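Local atomic coordinates of 3-carboxy-cis,cis-muconate cycloisomerase (Pseudomonas putida, PDB entry 1RE5), a protein that is a cycloisomerase of the largely helical fumarase/aspartase (lyase) superfamily, whose members assemble as tetramers. Residues T260-G272 / I344-N358. Numbering follows the deposited sequence.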
ATOM      1  N   THR D 260      -8.566  30.322  -6.354  1.00 23.61           N
ATOM      2  CA  THR D 260      -8.860  31.662  -6.839  1.00 23.57           C
ATOM      3  C   THR D 260     -10.346  31.864  -7.102  1.00 23.55           C
ATOM      4  O   THR D 260     -10.886  32.941  -6.828  1.00 22.78           O
ATOM      5  CB  THR D 260      -8.088  31.969  -8.117  1.00 22.73           C
ATOM      6  OG1 THR D 260      -6.685  31.820  -7.861  1.00 22.55           O
ATOM      7  CG2 THR D 260      -8.381  33.393  -8.577  1.00 21.65           C
ATOM      8  N   GLU D 261     -11.013  30.844  -7.634  1.00 22.90           N
ATOM      9  CA  GLU D 261     -12.434  30.997  -7.878  1.00 23.43           C
ATOM     10  C   GLU D 261     -13.300  30.818  -6.623  1.00 23.49           C
ATOM     11  O   GLU D 261     -14.522  30.883  -6.716  1.00 25.74           O
ATOM     12  CB  GLU D 261     -12.917  30.072  -9.006  1.00 22.22           C
ATOM     13  CG  GLU D 261     -12.171  28.775  -9.150  1.00 23.33           C
ATOM     14  CD  GLU D 261     -10.920  28.912  -9.984  1.00 22.13           C
ATOM     15  OE1 GLU D 261     -11.037  29.147 -11.199  1.00 22.61           O
ATOM     16  OE2 GLU D 261      -9.815  28.786  -9.428  1.00 24.43           O
ATOM     17  N   ALA D 262     -12.686  30.598  -5.457  1.00 21.64           N
ATOM     18  CA  ALA D 262     -13.457  30.469  -4.205  1.00 19.74           C
ATOM     19  C   ALA D 262     -13.061  31.595  -3.249  1.00 19.34           C
ATOM     20  O   ALA D 262     -13.897  32.402  -2.857  1.00 19.68           O
ATOM     21  CB  ALA D 262     -13.204  29.137  -3.554  1.00 19.63           C
ATOM     22  N   GLY D 263     -11.779  31.637  -2.886  1.00 19.16           N
ATOM     23  CA  GLY D 263     -11.236  32.666  -2.012  1.00 18.12           C
ATOM     24  C   GLY D 263     -12.025  32.938  -0.760  1.00 19.48           C
ATOM     25  O   GLY D 263     -12.321  34.077  -0.446  1.00 19.81           O
ATOM     26  N   GLU D 264     -12.360  31.890  -0.028  1.00 20.61           N
ATOM     27  CA  GLU D 264     -13.142  32.058   1.180  1.00 20.56           C
ATOM     28  C   GLU D 264     -12.324  31.953   2.462  1.00 22.71           C
ATOM     29  O   GLU D 264     -12.589  32.667   3.430  1.00 24.94           O
ATOM     30  CB  GLU D 264     -14.273  31.037   1.194  1.00 17.73           C
ATOM     31  CG  GLU D 264     -15.241  31.241   0.066  1.00 16.72           C
ATOM     32  CD  GLU D 264     -16.372  30.250   0.095  1.00 17.73           C
ATOM     33  OE1 GLU D 264     -17.346  30.432  -0.670  1.00 17.21           O
ATOM     34  OE2 GLU D 264     -16.283  29.286   0.882  1.00 17.85           O
ATOM     35  N   VAL D 265     -11.339  31.066   2.482  1.00 22.71           N
ATOM     36  CA  VAL D 265     -10.511  30.892   3.663  1.00 23.53           C
ATOM     37  C   VAL D 265      -9.083  30.865   3.176  1.00 25.01           C
ATOM     38  O   VAL D 265      -8.818  30.380   2.084  1.00 26.76           O
ATOM     39  CB  VAL D 265     -10.849  29.563   4.397  1.00 23.82           C
ATOM     40  CG1 VAL D 265      -9.800  29.250   5.439  1.00 24.41           C
ATOM     41  CG2 VAL D 265     -12.204  29.681   5.077  1.00 21.56           C
ATOM     42  N   PHE D 266      -8.161  31.388   3.973  1.00 26.30           N
ATOM     43  CA  PHE D 266      -6.762  31.421   3.565  1.00 27.48           C
ATOM     44  C   PHE D 266      -5.816  31.048   4.690  1.00 29.68           C
ATOM     45  O   PHE D 266      -6.105  31.287   5.869  1.00 28.62           O
ATOM     46  CB  PHE D 266      -6.371  32.827   3.110  1.00 26.76           C
ATOM     47  CG  PHE D 266      -7.188  33.357   1.983  1.00 26.99           C
ATOM     48  CD1 PHE D 266      -6.737  33.249   0.673  1.00 25.59           C
ATOM     49  CD2 PHE D 266      -8.410  33.978   2.228  1.00 27.66           C
ATOM     50  CE1 PHE D 266      -7.483  33.749  -0.374  1.00 24.03           C
ATOM     51  CE2 PHE D 266      -9.168  34.481   1.181  1.00 26.48           C
ATOM     52  CZ  PHE D 266      -8.698  34.365  -0.124  1.00 26.46           C
ATOM     53  N   GLU D 267      -4.674  30.479   4.315  1.00 31.50           N
ATOM     54  CA  GLU D 267      -3.645  30.141   5.276  1.00 33.43           C
ATOM     55  C   GLU D 267      -3.044  31.471   5.721  1.00 36.76           C
ATOM     56  O   GLU D 267      -3.082  32.453   4.991  1.00 36.53           O
ATOM     57  CB  GLU D 267      -2.563  29.311   4.615  1.00 31.50           C
ATOM     58  CG  GLU D 267      -2.848  27.846   4.547  1.00 30.16           C
ATOM     59  CD  GLU D 267      -1.675  27.094   3.974  1.00 28.61           C
ATOM     60  OE1 GLU D 267      -0.525  27.508   4.231  1.00 29.03           O
ATOM     61  OE2 GLU D 267      -1.897  26.089   3.275  1.00 29.39           O
ATOM     62  N   PRO D 268      -2.456  31.514   6.915  1.00 40.65           N
ATOM     63  CA  PRO D 268      -1.856  32.748   7.419  1.00 45.35           C
ATOM     64  C   PRO D 268      -0.757  33.290   6.530  1.00 51.24           C
ATOM     65  O   PRO D 268      -0.325  32.634   5.589  1.00 51.06           O
ATOM     66  CB  PRO D 268      -1.284  32.326   8.765  1.00 43.52           C
ATOM     67  CG  PRO D 268      -2.107  31.161   9.149  1.00 42.89           C
ATOM     68  CD  PRO D 268      -2.265  30.418   7.869  1.00 40.52           C
ATOM     69  N   SER D 269      -0.292  34.485   6.901  1.00 59.80           N
ATOM     70  CA  SER D 269       0.795  35.219   6.251  1.00 67.72           C
ATOM     71  C   SER D 269       0.323  36.240   5.217  1.00 73.61           C
ATOM     72  O   SER D 269       0.626  36.112   4.028  1.00 74.67           O
ATOM     73  CB  SER D 269       1.801  34.249   5.614  1.00 67.65           C
ATOM     74  OG  SER D 269       3.062  34.864   5.413  1.00 68.76           O
ATOM     75  N   ALA D 270      -0.410  37.257   5.687  1.00 80.29           N
ATOM     76  CA  ALA D 270      -0.941  38.342   4.841  1.00 86.52           C
ATOM     77  C   ALA D 270      -2.041  37.849   3.887  1.00 90.82           C
ATOM     78  O   ALA D 270      -2.409  36.668   3.922  1.00 91.31           O
ATOM     79  CB  ALA D 270       0.210  39.009   4.047  1.00 86.20           C
ATOM     80  N   PRO D 271      -2.598  38.751   3.039  1.00 94.65           N
ATOM     81  CA  PRO D 271      -3.656  38.352   2.094  1.00 97.18           C
ATOM     82  C   PRO D 271      -3.313  37.071   1.316  1.00 99.12           C
ATOM     83  O   PRO D 271      -2.854  37.127   0.174  1.00 99.07           O
ATOM     84  CB  PRO D 271      -3.778  39.576   1.188  1.00 96.79           C
ATOM     85  CG  PRO D 271      -3.559  40.703   2.156  1.00 96.31           C
ATOM     86  CD  PRO D 271      -2.375  40.212   2.982  1.00 95.35           C
ATOM     87  N   GLY D 272      -3.552  35.924   1.947  1.00100.99           N
ATOM     88  CA  GLY D 272      -3.237  34.653   1.326  1.00103.88           C
ATOM     89  C   GLY D 272      -1.940  34.096   1.896  1.00105.92           C
ATOM     90  O   GLY D 272      -1.953  33.411   2.921  1.00105.76           O
ATOM     91  N   ILE D 344      -2.021  26.832  10.622  1.00 27.39           N
ATOM     92  CA  ILE D 344      -3.154  27.325   9.863  1.00 27.77           C
ATOM     93  C   ILE D 344      -4.421  27.402  10.688  1.00 27.31           C
ATOM     94  O   ILE D 344      -5.221  28.297  10.499  1.00 28.40           O
ATOM     95  CB  ILE D 344      -3.442  26.507   8.542  1.00 28.60           C
ATOM     96  CG1 ILE D 344      -4.746  25.742   8.688  1.00 30.52           C
ATOM     97  CG2 ILE D 344      -2.287  25.576   8.175  1.00 25.63           C
ATOM     98  CD1 ILE D 344      -5.081  24.964   7.466  1.00 36.06           C
ATOM     99  N   ALA D 345      -4.609  26.485  11.620  1.00 28.00           N
ATOM    100  CA  ALA D 345      -5.825  26.521  12.422  1.00 28.91           C
ATOM    101  C   ALA D 345      -5.970  27.806  13.226  1.00 31.18           C
ATOM    102  O   ALA D 345      -7.056  28.392  13.302  1.00 32.01           O
ATOM    103  CB  ALA D 345      -5.870  25.329  13.360  1.00 27.01           C
ATOM    104  N   GLU D 346      -4.880  28.259  13.828  1.00 33.05           N
ATOM    105  CA  GLU D 346      -4.972  29.446  14.653  1.00 34.22           C
ATOM    106  C   GLU D 346      -4.828  30.736  13.887  1.00 33.77           C
ATOM    107  O   GLU D 346      -5.116  31.804  14.418  1.00 35.76           O
ATOM    108  CB  GLU D 346      -3.934  29.398  15.767  1.00 36.22           C
ATOM    109  CG  GLU D 346      -2.538  29.762  15.330  1.00 39.74           C
ATOM    110  CD  GLU D 346      -1.515  29.411  16.385  1.00 42.84           C
ATOM    111  OE1 GLU D 346      -1.776  29.690  17.580  1.00 44.31           O
ATOM    112  OE2 GLU D 346      -0.454  28.860  16.016  1.00 44.16           O
ATOM    113  N   GLY D 347      -4.410  30.658  12.632  1.00 33.29           N
ATOM    114  CA  GLY D 347      -4.236  31.883  11.892  1.00 31.82           C
ATOM    115  C   GLY D 347      -4.951  32.019  10.572  1.00 33.15           C
ATOM    116  O   GLY D 347      -4.661  32.959   9.833  1.00 33.10           O
ATOM    117  N   MET D 348      -5.895  31.144  10.251  1.00 33.82           N
ATOM    118  CA  MET D 348      -6.520  31.306   8.954  1.00 36.59           C
ATOM    119  C   MET D 348      -7.406  32.529   8.863  1.00 35.83           C
ATOM    120  O   MET D 348      -8.030  32.927   9.837  1.00 35.25           O
ATOM    121  CB  MET D 348      -7.255  30.031   8.504  1.00 39.16           C
ATOM    122  CG  MET D 348      -7.784  29.175   9.593  1.00 43.08           C
ATOM    123  SD  MET D 348      -9.249  29.880  10.233  1.00 50.53           S
ATOM    124  CE  MET D 348     -10.471  29.084   9.152  1.00 49.59           C
ATOM    125  N   GLU D 349      -7.402  33.126   7.672  1.00 36.30           N
ATOM    126  CA  GLU D 349      -8.162  34.326   7.343  1.00 36.78           C
ATOM    127  C   GLU D 349      -9.471  33.973   6.673  1.00 35.90           C
ATOM    128  O   GLU D 349      -9.485  33.222   5.693  1.00 37.39           O
ATOM    129  CB  GLU D 349      -7.361  35.200   6.384  1.00 39.60           C
ATOM    130  CG  GLU D 349      -6.068  35.746   6.955  1.00 45.16           C
ATOM    131  CD  GLU D 349      -5.231  36.437   5.905  1.00 48.12           C
ATOM    132  OE1 GLU D 349      -5.754  37.366   5.245  1.00 50.24           O
ATOM    133  OE2 GLU D 349      -4.056  36.048   5.739  1.00 50.49           O
ATOM    134  N   VAL D 350     -10.566  34.535   7.172  1.00 32.91           N
ATOM    135  CA  VAL D 350     -11.861  34.253   6.593  1.00 30.03           C
ATOM    136  C   VAL D 350     -12.415  35.469   5.863  1.00 30.42           C
ATOM    137  O   VAL D 350     -12.228  36.600   6.297  1.00 31.30           O
ATOM    138  CB  VAL D 350     -12.860  33.810   7.682  1.00 29.04           C
ATOM    139  CG1 VAL D 350     -14.216  33.531   7.065  1.00 27.69           C
ATOM    140  CG2 VAL D 350     -12.335  32.570   8.398  1.00 27.87           C
ATOM    141  N   ASP D 351     -13.073  35.228   4.733  1.00 30.57           N
ATOM    142  CA  ASP D 351     -13.698  36.289   3.949  1.00 27.88           C
ATOM    143  C   ASP D 351     -15.193  35.945   3.864  1.00 27.00           C
ATOM    144  O   ASP D 351     -15.670  35.351   2.885  1.00 25.10           O
ATOM    145  CB  ASP D 351     -13.102  36.361   2.547  1.00 28.65           C
ATOM    146  CG  ASP D 351     -13.607  37.576   1.754  1.00 31.31           C
ATOM    147  OD1 ASP D 351     -14.692  38.119   2.076  1.00 31.08           O
ATOM    148  OD2 ASP D 351     -12.921  37.983   0.790  1.00 31.91           O
ATOM    149  N   ALA D 352     -15.921  36.316   4.917  1.00 26.16           N
ATOM    150  CA  ALA D 352     -17.355  36.061   5.016  1.00 24.39           C
ATOM    151  C   ALA D 352     -18.148  36.710   3.901  1.00 23.48           C
ATOM    152  O   ALA D 352     -19.168  36.177   3.476  1.00 22.24           O
ATOM    153  CB  ALA D 352     -17.872  36.537   6.356  1.00 22.97           C
ATOM    154  N   ALA D 353     -17.679  37.862   3.432  1.00 24.84           N
ATOM    155  CA  ALA D 353     -18.358  38.583   2.351  1.00 25.44           C
ATOM    156  C   ALA D 353     -18.261  37.804   1.045  1.00 25.62           C
ATOM    157  O   ALA D 353     -19.236  37.719   0.292  1.00 25.65           O
ATOM    158  CB  ALA D 353     -17.755  39.968   2.180  1.00 25.00           C
ATOM    159  N   ARG D 354     -17.080  37.245   0.777  1.00 26.29           N
ATOM    160  CA  ARG D 354     -16.864  36.445  -0.428  1.00 25.92           C
ATOM    161  C   ARG D 354     -17.699  35.157  -0.342  1.00 26.07           C
ATOM    162  O   ARG D 354     -18.220  34.676  -1.360  1.00 24.90           O
ATOM    163  CB  ARG D 354     -15.378  36.118  -0.577  1.00 25.58           C
ATOM    164  CG  ARG D 354     -15.045  35.284  -1.784  1.00 25.90           C
ATOM    165  CD  ARG D 354     -15.683  35.846  -3.035  1.00 26.36           C
ATOM    166  NE  ARG D 354     -15.376  35.022  -4.199  1.00 26.85           N
ATOM    167  CZ  ARG D 354     -14.165  34.910  -4.735  1.00 27.35           C
ATOM    168  NH1 ARG D 354     -13.136  35.576  -4.213  1.00 25.58           N
ATOM    169  NH2 ARG D 354     -13.987  34.119  -5.790  1.00 28.06           N
ATOM    170  N   MET D 355     -17.835  34.610   0.869  1.00 25.69           N
ATOM    171  CA  MET D 355     -18.640  33.410   1.062  1.00 27.70           C
ATOM    172  C   MET D 355     -20.102  33.728   0.727  1.00 29.95           C
ATOM    173  O   MET D 355     -20.805  32.906   0.145  1.00 31.64           O
ATOM    174  CB  MET D 355     -18.559  32.919   2.503  1.00 27.06           C
ATOM    175  CG  MET D 355     -17.180  32.615   3.009  1.00 24.69           C
ATOM    176  SD  MET D 355     -17.336  31.904   4.653  1.00 23.10           S
ATOM    177  CE  MET D 355     -15.719  31.176   4.901  1.00 23.60           C
ATOM    178  N   ARG D 356     -20.558  34.920   1.109  1.00 32.86           N
ATOM    179  CA  ARG D 356     -21.925  35.359   0.823  1.00 35.02           C
ATOM    180  C   ARG D 356     -22.114  35.458  -0.678  1.00 33.74           C
ATOM    181  O   ARG D 356     -23.101  34.973  -1.230  1.00 32.34           O
ATOM    182  CB  ARG D 356     -22.190  36.739   1.431  1.00 39.12           C
ATOM    183  CG  ARG D 356     -22.714  36.741   2.859  1.00 46.45           C
ATOM    184  CD  ARG D 356     -24.212  36.438   2.913  1.00 52.78           C
ATOM    185  NE  ARG D 356     -24.735  36.456   4.287  1.00 58.53           N
ATOM    186  CZ  ARG D 356     -26.019  36.268   4.612  1.00 60.57           C
ATOM    187  NH1 ARG D 356     -26.928  36.050   3.661  1.00 61.09           N
ATOM    188  NH2 ARG D 356     -26.394  36.282   5.889  1.00 60.53           N
ATOM    189  N   ARG D 357     -21.150  36.104  -1.323  1.00 33.91           N
ATOM    190  CA  ARG D 357     -21.173  36.319  -2.762  1.00 34.81           C
ATOM    191  C   ARG D 357     -21.211  34.987  -3.506  1.00 34.21           C
ATOM    192  O   ARG D 357     -22.003  34.812  -4.434  1.00 33.92           O
ATOM    193  CB  ARG D 357     -19.942  37.122  -3.161  1.00 36.79           C
ATOM    194  CG  ARG D 357     -20.171  38.158  -4.236  1.00 41.67           C
ATOM    195  CD  ARG D 357     -18.897  38.977  -4.448  1.00 45.86           C
ATOM    196  NE  ARG D 357     -18.428  39.546  -3.182  1.00 49.19           N
ATOM    197  CZ  ARG D 357     -17.149  39.614  -2.808  1.00 50.37           C
ATOM    198  NH1 ARG D 357     -16.188  39.148  -3.608  1.00 49.91           N
ATOM    199  NH2 ARG D 357     -16.832  40.125  -1.617  1.00 49.21           N
ATOM    200  N   ASN D 358     -20.365  34.047  -3.091  1.00 32.56           N
ATOM    201  CA  ASN D 358     -20.327  32.742  -3.731  1.00 31.78           C
ATOM    202  C   ASN D 358     -21.646  32.004  -3.556  1.00 32.38           C
ATOM    203  O   ASN D 358     -22.051  31.230  -4.423  1.00 31.60           O
ATOM    204  CB  ASN D 358     -19.195  31.891  -3.153  1.00 30.59           C
ATOM    205  CG  ASN D 358     -17.821  32.425  -3.497  1.00 29.16           C
ATOM    206  OD1 ASN D 358     -17.657  33.228  -4.417  1.00 29.53           O
ATOM    207  ND2 ASN D 358     -16.818  31.964  -2.770  1.00 28.02           N
TER
HETATM  208  O   HOH W   1     -11.709  36.685  -1.259  1.00 28.37           O
HETATM  209  O   HOH W   2     -19.828  30.118   0.235  1.00 22.38           O
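Glu264 reaches from the loop before strand 265-266 to Met355 and Asn358 of helix 352-359. Its CB, CG and CD all lie against Met355 CG at 3.8 Å, and from CG onward the chain also borders Asn358 ND2. With CG anti to the carbonyl carbon (chi1 -64°) and the chain extended beyond it, the carboxylate is carried past Met355 to the amide of Asn358. There Glu264 OE1 takes a nearly straight hydrogen bond from Asn358 ND2 (2.7 Å, 171° at the hydrogen) on its anti side, the carboxylate and amide planes being almost coplanar. A water bound to Met355 O also donates to OE1, while OE2 forms a salt bridge with Arg151 of the same chain.

Asn358 ND2 gives its second bond to Ala262 O at 3.0 Å, and Asn358 OD1 accepts from Arg354 NE, which helps set the guanidinium. Ala262 O sits over the centre of that flat group, 3.1 Å above its plane.

Further along, Phe266 N donates to Glu349 O (2.8 Å) and Glu349 N to Phe266 O (2.9 Å), while Asp351 N donates to Glu264 O. Val265 packs beside this pairing, its CG1 against Met348 CE and its CG2 against Met355 CE. Asp351 then N-caps the following helix, OD1 accepting from Arg354 N.

At the centre is a short two-stranded antiparallel ribbon, 265-266 with 349-350, which with the polar contacts of Glu264 and Ala262 ties the loop after helix 231-257 to the break between helices 319-347 and 352-359, in the mainly helical fold of the fumarase/aspartase superfamily.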